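Local coordinates for DNA polymerase (Bacillus phage phi29, PDB 2PY5), which catalyses protein-primed, highly processive strand-displacement replication of the phage genome and proofreads its product with a 3'-5' exonuclease, at residues Ala225-Phe230 / Trp436-Thr441; Ser252-Gln257 / Phe432-Ala437. The protein carries 2 engineered substitutions. All blocks are in the same frame, centred on the assembly; numbering follows the deposited sequence.

How the interactions relate
Both contacts dock on helix 427-447, sharing Trp436 and Ala437, and their centres lie about 7 Å apart. Interaction 1 is partly buried and mostly polar: a DNA-binding loop is held by an arginine, a water and backbone carbonyls, with apolar packing at its end. Interaction 2 lies deeper, joins two palm helices, and is made mainly by apolar contacts of Tyr254, Leu253, Ile433 and Ala437 and by the chain of Gln257, with a water beyond the tyrosine hydroxyl. The two are stitched together where Thr434 OG1, of interaction 2, hydrogen-bonds Arg227 O, of interaction 1, at 2.8 Å. Gly229 also lies against Tyr254, so loop 225-230 borders the tyrosine probably involved in nucleotide selection.

Interaction 1: Ala225-Phe230 / Trp436-Thr441; sequences AYRGGF and WARYTT
Arg438, probably involved in binding template-primer structures, reaches from helix 427-447 to the loop that carries the YxGG motif, here Tyr226 to Gly229. Its chain bends at chi3 (-68°), which brings the guanidinium back alongside the loop backbone. NH1 donates to Gly228 O over 2.8 Å, with an N-H...O angle of 151° and the oxygen somewhat out of the guanidinium plane. One face of that group is covered by Arg227 CB, 3.4 Å above the plane of Arg438 and toward its rim. Arg227 then leads its own guanidinium away, to Trp327 O. At the in-plane edge, Arg438 NH2 gives a 2.9 Å hydrogen bond to a water, which also donates to Ala225 O and accepts from Arg227 N, tying the start of the loop, Ala225 to Arg227, to the same arginine. NH2 has a second partner in the carboxylate of Asp332, a salt bridge that probably helps to balance the charge.

Further along, the contact turns apolar. Phe230 CB packs on Arg438 CG at 4.1 Å. With Phe230 CG anti to the backbone N (chi1 -179°), the ring swings toward Thr441, and CD2 meets Thr441 CG2 obliquely at 4.3 Å. Ala225-Gly229 belong to the DNA-binding linker between exonuclease and polymerization regions, Phe230 opening the latter; the loop lies between helix 216-223 and strand 231-233, braced on helix 427-447, with helix 330-339 supplying Asp332.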
loop_
_atom_site.group_PDB
_atom_site.type_symbol
_atom_site.label_atom_id
_atom_site.label_comp_id
_atom_site.label_asym_id
_atom_site.label_seq_id
_atom_site.Cartn_x
_atom_site.Cartn_y
_atom_site.Cartn_z
ATOM N N ALA F 225 -14.763 -12.663 4.328
ATOM C CA ALA F 225 -13.653 -13.454 4.789
ATOM C C ALA F 225 -12.287 -12.863 4.429
ATOM O O ALA F 225 -11.253 -13.489 4.732
ATOM C CB ALA F 225 -13.774 -14.909 4.211
ATOM N N TYR F 226 -12.258 -11.697 3.761
ATOM C CA TYR F 226 -10.999 -11.091 3.316
ATOM C C TYR F 226 -10.422 -10.233 4.426
ATOM O O TYR F 226 -11.078 -9.298 4.908
ATOM C CB TYR F 226 -11.217 -10.252 2.061
ATOM C CG TYR F 226 -9.949 -9.721 1.382
ATOM C CD1 TYR F 226 -8.909 -10.550 1.081
ATOM C CD2 TYR F 226 -9.850 -8.397 0.980
ATOM C CE1 TYR F 226 -7.764 -10.089 0.462
ATOM C CE2 TYR F 226 -8.715 -7.923 0.347
ATOM C CZ TYR F 226 -7.672 -8.799 0.067
ATOM O OH TYR F 226 -6.525 -8.360 -0.576
ATOM N N ARG F 227 -9.228 -10.594 4.858
ATOM C CA ARG F 227 -8.524 -9.884 5.928
ATOM C C ARG F 227 -7.083 -9.694 5.487
ATOM O O ARG F 227 -6.617 -10.306 4.520
ATOM C CB ARG F 227 -8.573 -10.698 7.228
ATOM C CG ARG F 227 -9.970 -10.990 7.700
ATOM C CD ARG F 227 -9.969 -11.903 8.887
ATOM N NE ARG F 227 -11.258 -11.852 9.563
ATOM C CZ ARG F 227 -12.338 -12.552 9.220
ATOM N NH1 ARG F 227 -12.315 -13.392 8.193
ATOM N NH2 ARG F 227 -13.456 -12.401 9.917
ATOM N N GLY F 228 -6.373 -8.819 6.187
ATOM C CA GLY F 228 -4.995 -8.506 5.848
ATOM C C GLY F 228 -3.999 -9.197 6.759
ATOM O O GLY F 228 -4.240 -10.298 7.267
ATOM N N GLY F 229 -2.888 -8.536 6.999
ATOM C CA GLY F 229 -1.807 -9.123 7.754
ATOM C C GLY F 229 -2.074 -9.262 9.242
ATOM O O GLY F 229 -2.870 -8.516 9.816
ATOM N N PHE F 230 -1.364 -10.193 9.859
ATOM C CA PHE F 230 -1.423 -10.422 11.304
ATOM C C PHE F 230 -0.379 -9.533 11.998
ATOM O O PHE F 230 0.839 -9.721 11.836
ATOM C CB PHE F 230 -1.153 -11.890 11.623
ATOM C CG PHE F 230 -1.231 -12.209 13.087
ATOM C CD1 PHE F 230 -2.448 -12.245 13.728
ATOM C CD2 PHE F 230 -0.075 -12.451 13.816
ATOM C CE1 PHE F 230 -2.516 -12.498 15.097
ATOM C CE2 PHE F 230 -0.134 -12.720 15.159
ATOM C CZ PHE F 230 -1.370 -12.758 15.792
ATOM N N TRP F 436 -3.306 -17.875 4.148
ATOM C CA TRP F 436 -2.107 -18.659 4.240
ATOM C C TRP F 436 -0.924 -17.840 4.781
ATOM O O TRP F 436 -0.075 -18.392 5.491
ATOM C CB TRP F 436 -1.763 -19.249 2.863
ATOM C CG TRP F 436 -2.538 -20.494 2.506
ATOM C CD1 TRP F 436 -3.357 -20.683 1.419
ATOM C CD2 TRP F 436 -2.491 -21.750 3.191
ATOM N NE1 TRP F 436 -3.848 -21.969 1.415
ATOM C CE2 TRP F 436 -3.321 -22.651 2.478
ATOM C CE3 TRP F 436 -1.829 -22.206 4.330
ATOM C CZ2 TRP F 436 -3.521 -23.950 2.891
ATOM C CZ3 TRP F 436 -2.022 -23.505 4.725
ATOM C CH2 TRP F 436 -2.865 -24.363 4.007
ATOM N N ALA F 437 -0.841 -16.557 4.412
ATOM C CA ALA F 437 0.218 -15.687 4.906
ATOM C C ALA F 437 0.093 -15.556 6.442
ATOM O O ALA F 437 1.081 -15.718 7.179
ATOM C CB ALA F 437 0.128 -14.364 4.265
ATOM N N ARG F 438 -1.119 -15.322 6.919
ATOM C CA ARG F 438 -1.341 -15.250 8.365
ATOM C C ARG F 438 -0.966 -16.561 9.040
ATOM O O ARG F 438 -0.315 -16.576 10.088
ATOM C CB ARG F 438 -2.798 -14.901 8.704
ATOM C CG ARG F 438 -3.172 -13.512 8.394
ATOM C CD ARG F 438 -4.553 -13.155 8.969
ATOM N NE ARG F 438 -5.626 -13.878 8.307
ATOM C CZ ARG F 438 -6.121 -13.587 7.107
ATOM N NH1 ARG F 438 -5.662 -12.557 6.408
ATOM N NH2 ARG F 438 -7.107 -14.300 6.604
ATOM N N TYR F 439 -1.384 -17.672 8.432
ATOM C CA TYR F 439 -1.084 -18.997 8.948
ATOM C C TYR F 439 0.428 -19.177 9.107
ATOM O O TYR F 439 0.909 -19.695 10.116
ATOM C CB TYR F 439 -1.657 -20.060 7.997
ATOM C CG TYR F 439 -1.330 -21.472 8.368
ATOM C CD1 TYR F 439 -2.139 -22.182 9.226
ATOM C CD2 TYR F 439 -0.188 -22.101 7.864
ATOM C CE1 TYR F 439 -1.836 -23.469 9.584
ATOM C CE2 TYR F 439 0.122 -23.395 8.215
ATOM C CZ TYR F 439 -0.707 -24.076 9.077
ATOM O OH TYR F 439 -0.425 -25.385 9.452
ATOM N N THR F 440 1.175 -18.771 8.084
ATOM C CA THR F 440 2.618 -18.902 8.118
ATOM C C THR F 440 3.220 -18.216 9.335
ATOM O O THR F 440 4.061 -18.793 10.046
ATOM C CB THR F 440 3.237 -18.326 6.866
ATOM O OG1 THR F 440 2.729 -19.041 5.719
ATOM C CG2 THR F 440 4.757 -18.427 6.919
ATOM N N THR F 441 2.791 -16.975 9.568
ATOM C CA THR F 441 3.348 -16.175 10.654
ATOM C C THR F 441 2.847 -16.612 12.039
ATOM O O THR F 441 3.636 -16.786 12.964
ATOM C CB THR F 441 3.052 -14.710 10.369
ATOM O OG1 THR F 441 3.803 -14.348 9.200
ATOM C CG2 THR F 441 3.394 -13.800 11.579
HETATM O O HOH W 1 -8.435 -13.407 4.198
#

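Interaction 2: Ser252-Gln257 / Phe432-Ala437; sequences SLYPAQ and FITAWA. With EDO (1,2-ethanediol), chain T.
The Tyr254 ring lies obliquely against helix 427-447: CE2 comes to 3.4 Å from Ala437 CB, CD2 rests 3.8 Å from Ile433 CG2, and Thr434 CG2 completes the patch. One face of the ring is covered toward its rim by CD2 of the preceding Leu253, and the ring also stacks with Tyr390. Helix 253-260 begins within the SLYP sequence of motif A of B-family polymerases, Ser252 to Pro255, and packs on a second palm helix. Gln257 OE1 touches Trp436 CB at 3.6 Å, while the indole itself leads away, presents its edge to the face of Tyr439 and bonds Leu262 O through NE1.

The segment axes approach to 9.0 Å with 111° between their directions, a steep crossing at which Ala437 meets Leu253, Tyr254 and Gln257. Ala437 CB touches the Tyr254 ring and Leu253 where they meet, 3.7 Å from Leu253 CD2.

Gln257 CG packs over the backbone of Ala437, and the chain then bends at chi2 (-42°), folding the amide back over its own helix. NE2 donates to Leu253 O at 3.0 Å, in the amide plane, while Gln257 N reaches the same oxygen from the opposite face of the carbonyl; NE2 also makes a weak bond to a bound 1,2-ethanediol. OE1 accepts from Arg261 NE, which fixes the flip of the amide.

Tyr254 contacts 5-methyl-UTP in another structure of this polymerase and is probably involved in nucleotide selection, so this packing probably helps to position the ring. At the hydroxyl end of the tyrosine, a water lies 2.8 Å from Tyr254 OH and donates to Thr434 O over 3.2 Å.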
loop_
_atom_site.group_PDB
_atom_site.type_symbol
_atom_site.label_atom_id
_atom_site.label_comp_id
_atom_site.label_asym_id
_atom_site.label_seq_id
_atom_site.Cartn_x
_atom_site.Cartn_y
_atom_site.Cartn_z
ATOM N N SER F 252 9.813 -13.011 1.026
ATOM C CA SER F 252 8.708 -12.774 0.095
ATOM C C SER F 252 7.423 -13.521 0.482
ATOM O O SER F 252 6.940 -14.374 -0.255
ATOM C CB SER F 252 9.138 -13.078 -1.328
ATOM O OG SER F 252 10.195 -12.196 -1.717
ATOM N N LEU F 253 6.860 -13.137 1.627
ATOM C CA LEU F 253 5.685 -13.803 2.195
ATOM C C LEU F 253 4.571 -14.123 1.179
ATOM O O LEU F 253 4.152 -15.271 1.058
ATOM C CB LEU F 253 5.110 -12.940 3.329
ATOM C CG LEU F 253 3.842 -13.464 4.034
ATOM C CD1 LEU F 253 4.189 -14.559 4.968
ATOM C CD2 LEU F 253 3.145 -12.309 4.745
ATOM N N TYR F 254 4.079 -13.109 0.486
ATOM C CA TYR F 254 2.885 -13.302 -0.339
ATOM C C TYR F 254 3.201 -14.086 -1.595
ATOM O O TYR F 254 2.533 -15.100 -1.853
ATOM C CB TYR F 254 2.195 -11.971 -0.618
ATOM C CG TYR F 254 1.480 -11.426 0.612
ATOM C CD1 TYR F 254 1.902 -10.265 1.233
ATOM C CD2 TYR F 254 0.384 -12.081 1.157
ATOM C CE1 TYR F 254 1.238 -9.779 2.374
ATOM C CE2 TYR F 254 -0.269 -11.599 2.263
ATOM C CZ TYR F 254 0.152 -10.467 2.865
ATOM O OH TYR F 254 -0.525 -9.969 3.989
ATOM N N PRO F 255 4.261 -13.706 -2.347
ATOM C CA PRO F 255 4.648 -14.595 -3.438
ATOM C C PRO F 255 4.908 -16.045 -3.001
ATOM O O PRO F 255 4.605 -16.988 -3.760
ATOM C CB PRO F 255 5.925 -13.942 -3.984
ATOM C CG PRO F 255 5.725 -12.506 -3.732
ATOM C CD PRO F 255 5.096 -12.491 -2.338
ATOM N N ALA F 256 5.481 -16.248 -1.810
ATOM C CA ALA F 256 5.717 -17.598 -1.313
ATOM C C ALA F 256 4.402 -18.371 -1.154
ATOM O O ALA F 256 4.336 -19.543 -1.512
ATOM C CB ALA F 256 6.479 -17.579 0.004
ATOM N N GLN F 257 3.367 -17.729 -0.632
ATOM C CA GLN F 257 2.065 -18.427 -0.507
ATOM C C GLN F 257 1.493 -18.778 -1.881
ATOM O O GLN F 257 0.980 -19.882 -2.111
ATOM C CB GLN F 257 1.035 -17.615 0.280
ATOM C CG GLN F 257 1.492 -17.084 1.616
ATOM C CD GLN F 257 2.290 -18.058 2.409
ATOM O OE1 GLN F 257 1.833 -19.161 2.717
ATOM N NE2 GLN F 257 3.524 -17.669 2.753
ATOM N N PHE F 432 -7.671 -16.405 0.363
ATOM C CA PHE F 432 -6.776 -17.481 0.735
ATOM C C PHE F 432 -5.291 -17.142 0.701
ATOM O O PHE F 432 -4.508 -17.693 1.472
ATOM C CB PHE F 432 -7.084 -18.719 -0.110
ATOM C CG PHE F 432 -8.248 -19.492 0.421
ATOM C CD1 PHE F 432 -9.552 -19.166 0.056
ATOM C CD2 PHE F 432 -8.054 -20.513 1.336
ATOM C CE1 PHE F 432 -10.620 -19.885 0.575
ATOM C CE2 PHE F 432 -9.134 -21.215 1.866
ATOM C CZ PHE F 432 -10.407 -20.897 1.484
ATOM N N ILE F 433 -4.907 -16.214 -0.153
ATOM C CA ILE F 433 -3.502 -15.809 -0.164
ATOM C C ILE F 433 -3.158 -15.155 1.169
ATOM O O ILE F 433 -2.136 -15.499 1.788
ATOM C CB ILE F 433 -3.161 -14.924 -1.357
ATOM C CG1 ILE F 433 -3.150 -15.745 -2.657
ATOM C CG2 ILE F 433 -1.770 -14.252 -1.149
ATOM C CD1 ILE F 433 -3.154 -14.901 -3.924
ATOM N N THR F 434 -4.014 -14.242 1.646
ATOM C CA THR F 434 -3.731 -13.575 2.928
ATOM C C THR F 434 -3.919 -14.548 4.114
ATOM O O THR F 434 -3.162 -14.482 5.095
ATOM C CB THR F 434 -4.533 -12.310 3.120
ATOM O OG1 THR F 434 -5.932 -12.622 3.198
ATOM C CG2 THR F 434 -4.272 -11.310 1.996
ATOM N N ALA F 435 -4.861 -15.493 4.001
ATOM C CA ALA F 435 -5.081 -16.489 5.055
ATOM C C ALA F 435 -3.860 -17.377 5.248
ATOM O O ALA F 435 -3.399 -17.585 6.359
ATOM C CB ALA F 435 -6.340 -17.336 4.780
ATOM N N TRP F 436 -3.306 -17.875 4.148
ATOM C CA TRP F 436 -2.107 -18.659 4.240
ATOM C C TRP F 436 -0.924 -17.840 4.781
ATOM O O TRP F 436 -0.075 -18.392 5.491
ATOM C CB TRP F 436 -1.763 -19.249 2.863
ATOM C CG TRP F 436 -2.538 -20.494 2.506
ATOM C CD1 TRP F 436 -3.357 -20.683 1.419
ATOM C CD2 TRP F 436 -2.491 -21.750 3.191
ATOM N NE1 TRP F 436 -3.848 -21.969 1.415
ATOM C CE2 TRP F 436 -3.321 -22.651 2.478
ATOM C CE3 TRP F 436 -1.829 -22.206 4.330
ATOM C CZ2 TRP F 436 -3.521 -23.950 2.891
ATOM C CZ3 TRP F 436 -2.022 -23.505 4.725
ATOM C CH2 TRP F 436 -2.865 -24.363 4.007
ATOM N N ALA F 437 -0.841 -16.557 4.412
ATOM C CA ALA F 437 0.218 -15.687 4.906
ATOM C C ALA F 437 0.093 -15.556 6.442
ATOM O O ALA F 437 1.081 -15.718 7.179
ATOM C CB ALA F 437 0.128 -14.364 4.265
HETATM C C1 EDO T . 5.415 -20.440 3.549
HETATM O O1 EDO T . 6.041 -19.153 3.569
HETATM C C2 EDO T . 5.207 -20.920 2.115
HETATM O O2 EDO T . 6.464 -21.093 1.443
HETATM O O HOH W 2 -1.447 -11.827 5.808
#